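Local coordinates for coelenterazine-binding protein with bound coelenterazine (Renilla muelleri, PDB 2HPS) that binds the luciferin coelenterazine and probably makes it available for reaction with luciferase and oxygen only once calcium is bound, at residues D28-R33 with G73-V78; A98-Q103 with F167-E172. All coordinates share one frame; numbering follows the deposited sequence.

In the fold
Contact 1 (28-33 with 73-78) lies at the surface, about 17 Å from the centre of the chain. It pairs the loop strands of EF-hands 1 and 2. Contact 2 (98-103 with 167-172) is partly buried, about 10 Å from that centre, and joins EF-hand 3 to EF-hand 4 near the ends of their helices. The chemistry follows the place. Contact 1 combines backbone hydrogen bonds with a salt bridge and a stacked arginine. Contact 2 is apolar, without a hydrogen bond across it. The two share no segment and do not touch, but helix 78-91, which starts at contact 1, packs through Leu89 on contact 2.

Contact 1. Residues D28-R33 with G73-V78; sequences DGFISR and GVRISV
The short antiparallel sheet that pairs the loops of EF-hands 1 and 2 forms this contact, between residues 28-33 and 73-78. Ile31 and Ile76 are its hydrogen-bonded pair. Ile31 N gives to Ile76 O at 2.9 Å, and Ile76 N gives to Ile31 O at 3.1 Å. Val78 N adds a third backbone bond, 3.0 Å to Gly29 O.

Arg75 reaches over Phe30. Its CG stands anti to the backbone N (chi1 171°) and the chain runs extended to NE, which carries the guanidinium across the ring. The two planes lie 21° apart, with centres 4.0 Å from each other. CZ is off-centre over the ring in a cation-pi contact. The in-plane edge of the guanidinium turns to Asp28: Arg75 NH2 gives a nearly straight bond (172°) to Asp28 OD2 at 3.2 Å, arriving from above the carboxylate plane. The other oxygen, OD1, accepts from Phe30 N and closes an Asx turn. With an alanine here instead of Phe30, the guanidinium would lose the ring it lies on, and Arg75 is likely to be held less firmly.

On the face that carries Ile31 and Ile76, Ile31 CG2 meets Val78 CG1 at 4.0 Å, and both isoleucines touch Ala81 of helix 78-91. The aspartate thus grips both strands: one oxygen holds its own turn, while the other probably balances the arginine charge.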
ATOM      1  N   ASP A  28      -3.267  -1.602 -18.551  1.00 22.30           N
ATOM      2  CA  ASP A  28      -3.953  -2.563 -19.426  1.00 22.97           C
ATOM      3  C   ASP A  28      -5.001  -3.418 -18.696  1.00 22.91           C
ATOM      4  O   ASP A  28      -5.663  -4.272 -19.310  1.00 23.53           O
ATOM      5  CB  ASP A  28      -2.943  -3.436 -20.199  1.00 23.56           C
ATOM      6  CG  ASP A  28      -2.185  -4.428 -19.308  1.00 24.28           C
ATOM      7  OD1 ASP A  28      -2.248  -4.338 -18.058  1.00 23.30           O
ATOM      8  OD2 ASP A  28      -1.503  -5.313 -19.878  1.00 26.02           O
ATOM      9  N   GLY A  29      -5.159  -3.174 -17.394  1.00 21.85           N
ATOM     10  CA  GLY A  29      -6.135  -3.880 -16.565  1.00 21.17           C
ATOM     11  C   GLY A  29      -5.659  -5.209 -16.004  1.00 20.62           C
ATOM     12  O   GLY A  29      -6.451  -5.938 -15.400  1.00 20.31           O
ATOM     13  N   PHE A  30      -4.380  -5.517 -16.207  1.00 20.15           N
ATOM     14  CA  PHE A  30      -3.802  -6.785 -15.758  1.00 20.04           C
ATOM     15  C   PHE A  30      -2.497  -6.567 -15.015  1.00 19.07           C
ATOM     16  O   PHE A  30      -1.769  -5.620 -15.282  1.00 17.95           O
ATOM     17  CB  PHE A  30      -3.588  -7.736 -16.942  1.00 20.78           C
ATOM     18  CG  PHE A  30      -4.872  -8.258 -17.521  1.00 22.31           C
ATOM     19  CD1 PHE A  30      -5.400  -9.470 -17.087  1.00 24.08           C
ATOM     20  CD2 PHE A  30      -5.569  -7.521 -18.478  1.00 25.15           C
ATOM     21  CE1 PHE A  30      -6.597  -9.955 -17.606  1.00 26.21           C
ATOM     22  CE2 PHE A  30      -6.779  -7.991 -19.007  1.00 27.15           C
ATOM     23  CZ  PHE A  30      -7.293  -9.212 -18.570  1.00 25.68           C
ATOM     24  N   ILE A  31      -2.214  -7.464 -14.077  1.00 18.74           N
ATOM     25  CA  ILE A  31      -0.982  -7.376 -13.284  1.00 18.65           C
ATOM     26  C   ILE A  31      -0.334  -8.750 -13.105  1.00 18.80           C
ATOM     27  O   ILE A  31      -0.982  -9.794 -13.265  1.00 19.22           O
ATOM     28  CB  ILE A  31      -1.218  -6.726 -11.901  1.00 18.83           C
ATOM     29  CG1 ILE A  31      -2.271  -7.493 -11.079  1.00 17.61           C
ATOM     30  CG2 ILE A  31      -1.589  -5.233 -12.064  1.00 17.95           C
ATOM     31  CD1 ILE A  31      -2.335  -7.054  -9.602  1.00 18.90           C
ATOM     32  N   SER A  32       0.941  -8.736 -12.741  1.00 18.93           N
ATOM     33  CA  SER A  32       1.681  -9.977 -12.557  1.00 19.25           C
ATOM     34  C   SER A  32       2.652  -9.837 -11.400  1.00 18.95           C
ATOM     35  O   SER A  32       2.892  -8.722 -10.891  1.00 17.50           O
ATOM     36  CB  SER A  32       2.494 -10.273 -13.814  1.00 19.70           C
ATOM     37  OG  SER A  32       3.541  -9.333 -13.918  1.00 21.82           O
ATOM     38  N   ARG A  33       3.247 -10.974 -11.036  1.00 18.05           N
ATOM     39  CA  ARG A  33       4.257 -11.039  -9.977  1.00 17.99           C
ATOM     40  C   ARG A  33       5.360 -10.026 -10.211  1.00 17.53           C
ATOM     41  O   ARG A  33       5.720  -9.271  -9.298  1.00 16.60           O
ATOM     42  CB  ARG A  33       4.831 -12.449  -9.941  1.00 17.97           C
ATOM     43  CG  ARG A  33       5.642 -12.823  -8.721  1.00 17.74           C
ATOM     44  CD  ARG A  33       5.951 -14.314  -8.720  0.65 19.25           C
ATOM     45  NE  ARG A  33       6.689 -14.710  -7.524  0.65 18.11           N
ATOM     46  CZ  ARG A  33       6.119 -15.115  -6.392  0.65 18.67           C
ATOM     47  NH1 ARG A  33       4.798 -15.184  -6.299  0.65 18.27           N
ATOM     48  NH2 ARG A  33       6.876 -15.459  -5.354  0.65 17.27           N
ATOM     49  N   GLY A  73       4.451 -16.594 -13.465  1.00 30.45           N
ATOM     50  CA  GLY A  73       3.964 -16.866 -14.811  1.00 31.10           C
ATOM     51  C   GLY A  73       2.544 -16.452 -15.143  1.00 31.42           C
ATOM     52  O   GLY A  73       2.189 -16.398 -16.329  1.00 32.21           O
ATOM     53  N   VAL A  74       1.723 -16.169 -14.127  1.00 30.58           N
ATOM     54  CA  VAL A  74       0.324 -15.809 -14.378  1.00 30.17           C
ATOM     55  C   VAL A  74       0.154 -14.298 -14.536  1.00 29.62           C
ATOM     56  O   VAL A  74       0.988 -13.499 -14.087  1.00 29.17           O
ATOM     57  CB  VAL A  74      -0.688 -16.383 -13.328  1.00 30.58           C
ATOM     58  CG1 VAL A  74      -0.410 -17.857 -13.035  1.00 31.50           C
ATOM     59  CG2 VAL A  74      -0.694 -15.562 -12.038  1.00 31.00           C
ATOM     60  N   ARG A  75      -0.928 -13.935 -15.208  1.00 28.46           N
ATOM     61  CA  ARG A  75      -1.297 -12.560 -15.430  1.00 27.90           C
ATOM     62  C   ARG A  75      -2.769 -12.577 -15.086  1.00 26.67           C
ATOM     63  O   ARG A  75      -3.521 -13.359 -15.667  1.00 26.98           O
ATOM     64  CB  ARG A  75      -1.059 -12.232 -16.906  1.00 28.71           C
ATOM     65  CG  ARG A  75      -1.586 -10.914 -17.386  1.00 30.90           C
ATOM     66  CD  ARG A  75      -1.094 -10.651 -18.797  1.00 34.21           C
ATOM     67  NE  ARG A  75      -1.586  -9.378 -19.316  1.00 37.85           N
ATOM     68  CZ  ARG A  75      -2.685  -9.242 -20.055  1.00 39.84           C
ATOM     69  NH1 ARG A  75      -3.415 -10.308 -20.375  1.00 40.43           N
ATOM     70  NH2 ARG A  75      -3.054  -8.035 -20.478  1.00 40.96           N
ATOM     71  N   ILE A  76      -3.178 -11.790 -14.092  1.00 24.36           N
ATOM     72  CA  ILE A  76      -4.584 -11.751 -13.684  1.00 22.75           C
ATOM     73  C   ILE A  76      -5.096 -10.320 -13.728  1.00 21.90           C
ATOM     74  O   ILE A  76      -4.300  -9.377 -13.701  1.00 20.84           O
ATOM     75  CB  ILE A  76      -4.842 -12.405 -12.290  1.00 23.36           C
ATOM     76  CG1 ILE A  76      -4.127 -11.650 -11.170  1.00 22.34           C
ATOM     77  CG2 ILE A  76      -4.406 -13.892 -12.284  1.00 22.98           C
ATOM     78  CD1 ILE A  76      -4.523 -12.170  -9.753  1.00 22.68           C
ATOM     79  N   SER A  77      -6.414 -10.165 -13.833  1.00 20.50           N
ATOM     80  CA  SER A  77      -7.032  -8.837 -13.865  1.00 19.87           C
ATOM     81  C   SER A  77      -6.855  -8.099 -12.544  1.00 19.59           C
ATOM     82  O   SER A  77      -6.711  -8.717 -11.489  1.00 18.15           O
ATOM     83  CB  SER A  77      -8.524  -8.929 -14.182  1.00 19.72           C
ATOM     84  OG  SER A  77      -9.263  -9.497 -13.113  1.00 19.67           O
ATOM     85  N   VAL A  78      -6.896  -6.774 -12.599  1.00 19.36           N
ATOM     86  CA  VAL A  78      -6.885  -6.005 -11.355  1.00 19.60           C
ATOM     87  C   VAL A  78      -8.069  -6.329 -10.432  1.00 19.69           C
ATOM     88  O   VAL A  78      -7.898  -6.359  -9.220  1.00 19.76           O
ATOM     89  CB  VAL A  78      -6.742  -4.478 -11.589  1.00 19.10           C
ATOM     90  CG1 VAL A  78      -5.421  -4.190 -12.315  1.00 18.96           C
ATOM     91  CG2 VAL A  78      -7.953  -3.916 -12.357  1.00 21.88           C
TER

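Contact 2. Residues A98-Q103 with F167-E172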
ATOM      1  N   ALA A  98      -1.453  -8.576  12.403  1.00 15.80           N
ATOM      2  CA  ALA A  98      -0.148  -7.964  12.664  1.00 15.71           C
ATOM      3  C   ALA A  98       0.835  -8.275  11.549  1.00 15.47           C
ATOM      4  O   ALA A  98       1.596  -7.401  11.126  1.00 15.68           O
ATOM      5  CB  ALA A  98       0.411  -8.427  14.037  1.00 16.58           C
HETATM    6  N   MSE A  99       0.805  -9.508  11.048  1.00 15.50           N
HETATM    7  CA  MSE A  99       1.672  -9.864   9.935  1.00 16.11           C
HETATM    8  C   MSE A  99       1.283  -9.086   8.687  1.00 15.48           C
HETATM    9  O   MSE A  99       2.143  -8.758   7.866  1.00 14.80           O
HETATM   10  CB  MSE A  99       1.625 -11.365   9.651  1.00 16.99           C
HETATM   11  CG  MSE A  99       2.410 -12.186  10.630  1.00 21.71           C
HETATM   12 SE   MSE A  99       4.325 -11.680  10.672  1.00 34.22          SE
HETATM   13  CE  MSE A  99       4.690 -11.466   8.899  1.00 23.90           C
ATOM     14  N   ALA A 100      -0.015  -8.787   8.551  1.00 14.94           N
ATOM     15  CA  ALA A 100      -0.520  -8.086   7.356  1.00 14.73           C
ATOM     16  C   ALA A 100      -0.015  -6.656   7.175  1.00 15.29           C
ATOM     17  O   ALA A 100      -0.054  -6.112   6.057  1.00 15.14           O
ATOM     18  CB  ALA A 100      -2.032  -8.100   7.338  1.00 14.51           C
ATOM     19  N   VAL A 101       0.459  -6.040   8.262  1.00 14.91           N
ATOM     20  CA  VAL A 101       0.942  -4.652   8.170  1.00 15.61           C
ATOM     21  C   VAL A 101       2.458  -4.532   8.069  1.00 15.43           C
ATOM     22  O   VAL A 101       3.005  -3.435   7.932  1.00 15.47           O
ATOM     23  CB  VAL A 101       0.399  -3.773   9.319  1.00 14.43           C
ATOM     24  CG1 VAL A 101      -1.136  -3.801   9.303  1.00 14.32           C
ATOM     25  CG2 VAL A 101       0.953  -4.226  10.683  1.00 16.31           C
ATOM     26  N   ILE A 102       3.136  -5.675   8.141  1.00 16.18           N
ATOM     27  CA  ILE A 102       4.590  -5.708   8.017  1.00 16.31           C
ATOM     28  C   ILE A 102       5.099  -5.035   6.739  1.00 16.76           C
ATOM     29  O   ILE A 102       6.055  -4.258   6.776  1.00 15.83           O
ATOM     30  CB  ILE A 102       5.097  -7.171   8.205  1.00 16.29           C
ATOM     31  CG1 ILE A 102       4.846  -7.612   9.655  1.00 16.10           C
ATOM     32  CG2 ILE A 102       6.540  -7.334   7.765  1.00 17.08           C
ATOM     33  CD1 ILE A 102       5.730  -6.905  10.728  1.00 17.25           C
ATOM     34  N   GLN A 103       4.441  -5.297   5.616  1.00 16.91           N
ATOM     35  CA  GLN A 103       4.802  -4.663   4.365  1.00 17.15           C
ATOM     36  C   GLN A 103       4.764  -3.129   4.474  1.00 16.89           C
ATOM     37  O   GLN A 103       5.693  -2.433   4.039  1.00 17.35           O
ATOM     38  CB  GLN A 103       3.840  -5.150   3.290  1.00 18.20           C
ATOM     39  CG  GLN A 103       4.238  -4.852   1.884  1.00 17.90           C
ATOM     40  CD  GLN A 103       3.159  -5.313   0.908  1.00 20.90           C
ATOM     41  OE1 GLN A 103       2.001  -5.550   1.291  1.00 21.50           O
ATOM     42  NE2 GLN A 103       3.536  -5.464  -0.348  1.00 17.62           N
ATOM     43  N   PHE A 167      -7.307   1.246   6.076  1.00 12.86           N
ATOM     44  CA  PHE A 167      -7.377   0.885   4.658  1.00 12.04           C
ATOM     45  C   PHE A 167      -7.492  -0.629   4.471  1.00 12.22           C
ATOM     46  O   PHE A 167      -8.349  -1.098   3.732  1.00 11.92           O
ATOM     47  CB  PHE A 167      -6.176   1.421   3.906  1.00 12.14           C
ATOM     48  CG  PHE A 167      -6.267   1.192   2.415  1.00 11.92           C
ATOM     49  CD1 PHE A 167      -7.011   2.060   1.620  1.00 12.38           C
ATOM     50  CD2 PHE A 167      -5.644   0.102   1.820  1.00 13.31           C
ATOM     51  CE1 PHE A 167      -7.128   1.855   0.240  1.00 13.43           C
ATOM     52  CE2 PHE A 167      -5.752  -0.115   0.426  1.00 12.48           C
ATOM     53  CZ  PHE A 167      -6.483   0.766  -0.362  1.00 13.02           C
ATOM     54  N   LEU A 168      -6.631  -1.390   5.147  1.00 11.81           N
ATOM     55  CA  LEU A 168      -6.575  -2.838   4.912  1.00 12.36           C
ATOM     56  C   LEU A 168      -7.751  -3.629   5.483  1.00 12.19           C
ATOM     57  O   LEU A 168      -8.171  -4.623   4.876  1.00 13.58           O
ATOM     58  CB  LEU A 168      -5.242  -3.412   5.424  1.00 12.27           C
ATOM     59  CG  LEU A 168      -3.985  -3.061   4.621  1.00 13.92           C
ATOM     60  CD1 LEU A 168      -2.791  -3.701   5.333  1.00 17.09           C
ATOM     61  CD2 LEU A 168      -4.066  -3.513   3.154  1.00 14.73           C
ATOM     62  N   PHE A 169      -8.292  -3.206   6.627  1.00 12.71           N
ATOM     63  CA  PHE A 169      -9.309  -3.982   7.330  1.00 13.08           C
ATOM     64  C   PHE A 169     -10.656  -3.302   7.537  1.00 13.46           C
ATOM     65  O   PHE A 169     -11.616  -3.958   7.964  1.00 15.54           O
ATOM     66  CB  PHE A 169      -8.776  -4.450   8.699  1.00 14.14           C
ATOM     67  CG  PHE A 169      -7.538  -5.276   8.592  1.00 13.83           C
ATOM     68  CD1 PHE A 169      -7.588  -6.546   8.047  1.00 15.04           C
ATOM     69  CD2 PHE A 169      -6.310  -4.776   9.029  1.00 15.58           C
ATOM     70  CE1 PHE A 169      -6.436  -7.313   7.941  1.00 16.53           C
ATOM     71  CE2 PHE A 169      -5.161  -5.534   8.920  1.00 15.42           C
ATOM     72  CZ  PHE A 169      -5.222  -6.799   8.372  1.00 15.23           C
ATOM     73  N   GLY A 170     -10.723  -2.002   7.261  1.00 13.41           N
ATOM     74  CA  GLY A 170     -11.941  -1.227   7.485  1.00 13.61           C
ATOM     75  C   GLY A 170     -13.076  -1.660   6.573  1.00 13.70           C
ATOM     76  O   GLY A 170     -12.866  -1.868   5.383  1.00 14.13           O
ATOM     77  N   LEU A 171     -14.266  -1.807   7.149  1.00 14.89           N
ATOM     78  CA  LEU A 171     -15.466  -2.166   6.385  1.00 15.94           C
ATOM     79  C   LEU A 171     -16.322  -0.940   6.128  1.00 16.96           C
ATOM     80  O   LEU A 171     -17.229  -0.975   5.286  1.00 17.56           O
ATOM     81  CB  LEU A 171     -16.297  -3.196   7.141  1.00 16.44           C
ATOM     82  CG  LEU A 171     -15.619  -4.541   7.406  1.00 17.48           C
ATOM     83  CD1 LEU A 171     -16.552  -5.460   8.183  1.00 18.17           C
ATOM     84  CD2 LEU A 171     -15.171  -5.180   6.129  1.00 19.81           C
ATOM     85  N   GLU A 172     -16.056   0.111   6.897  1.00 17.81           N
ATOM     86  CA  GLU A 172     -16.782   1.365   6.770  1.00 19.26           C
ATOM     87  C   GLU A 172     -15.848   2.428   6.232  1.00 18.44           C
ATOM     88  O   GLU A 172     -14.650   2.436   6.522  1.00 18.73           O
ATOM     89  CB  GLU A 172     -17.342   1.800   8.127  1.00 20.43           C
ATOM     90  CG  GLU A 172     -18.786   1.349   8.399  1.00 25.83           C
ATOM     91  CD  GLU A 172     -18.928  -0.137   8.598  1.00 31.43           C
ATOM     92  OE1 GLU A 172     -18.204  -0.706   9.449  1.00 34.94           O
ATOM     93  OE2 GLU A 172     -19.778  -0.740   7.907  1.00 34.01           O
TER
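Phe169 and Leu168 reach Ala100 and Val101 through similar first torsions. In each, CG lies anti to the carbonyl carbon and beside the backbone N, with chi1 -58° in Phe169 and -71° in Leu168. Both side chains start toward segment 98-103. From the last turn of helix 157-169 they meet the bend between helix 95-99 and helix 102-111. The contact thus joins the start of EF-hand 3 to the last helix of EF-hand 4.

The Phe169 ring comes in edge first. Its far atom CZ touches the methyl CB of Ala100 at 3.6 Å, and that methyl lies near the ring plane. Val101 CG1 also sits at this edge, 4.4 Å from Phe169 CE2. Leu168 CD1 rests 3.7 Å from the backbone O of Ala100 and 4.3 Å from Val101 CG1. One branch of Val101 therefore meets both the phenylalanine and the leucine. Leu168 CB lies over one face of the Phe169 ring, offset toward its rim.

No hydrogen bond crosses the contact. It is van der Waals packing, with 145 Å² buried over both sides. A type I turn from Met99, present as selenomethionine, to Ile102 places Ala100 and Val101 at its two central positions. Within this turn, Ile102 N gives to Met99 O at 3.3 Å. Gln103, just beyond it, touches the bound c2-hydroxy-coelenterazine.

Lys97 of helix 95-99 makes a cation-pi contact with the Phe169 ring. Val101 also packs on Leu161 and Val164, further back along helix 157-169. Two other helices pack against the meeting ends: helix 78-91, whose Leu89 touches Ala100, Leu168 and Phe169, and helix 6-21, whose Arg19 touches Leu168.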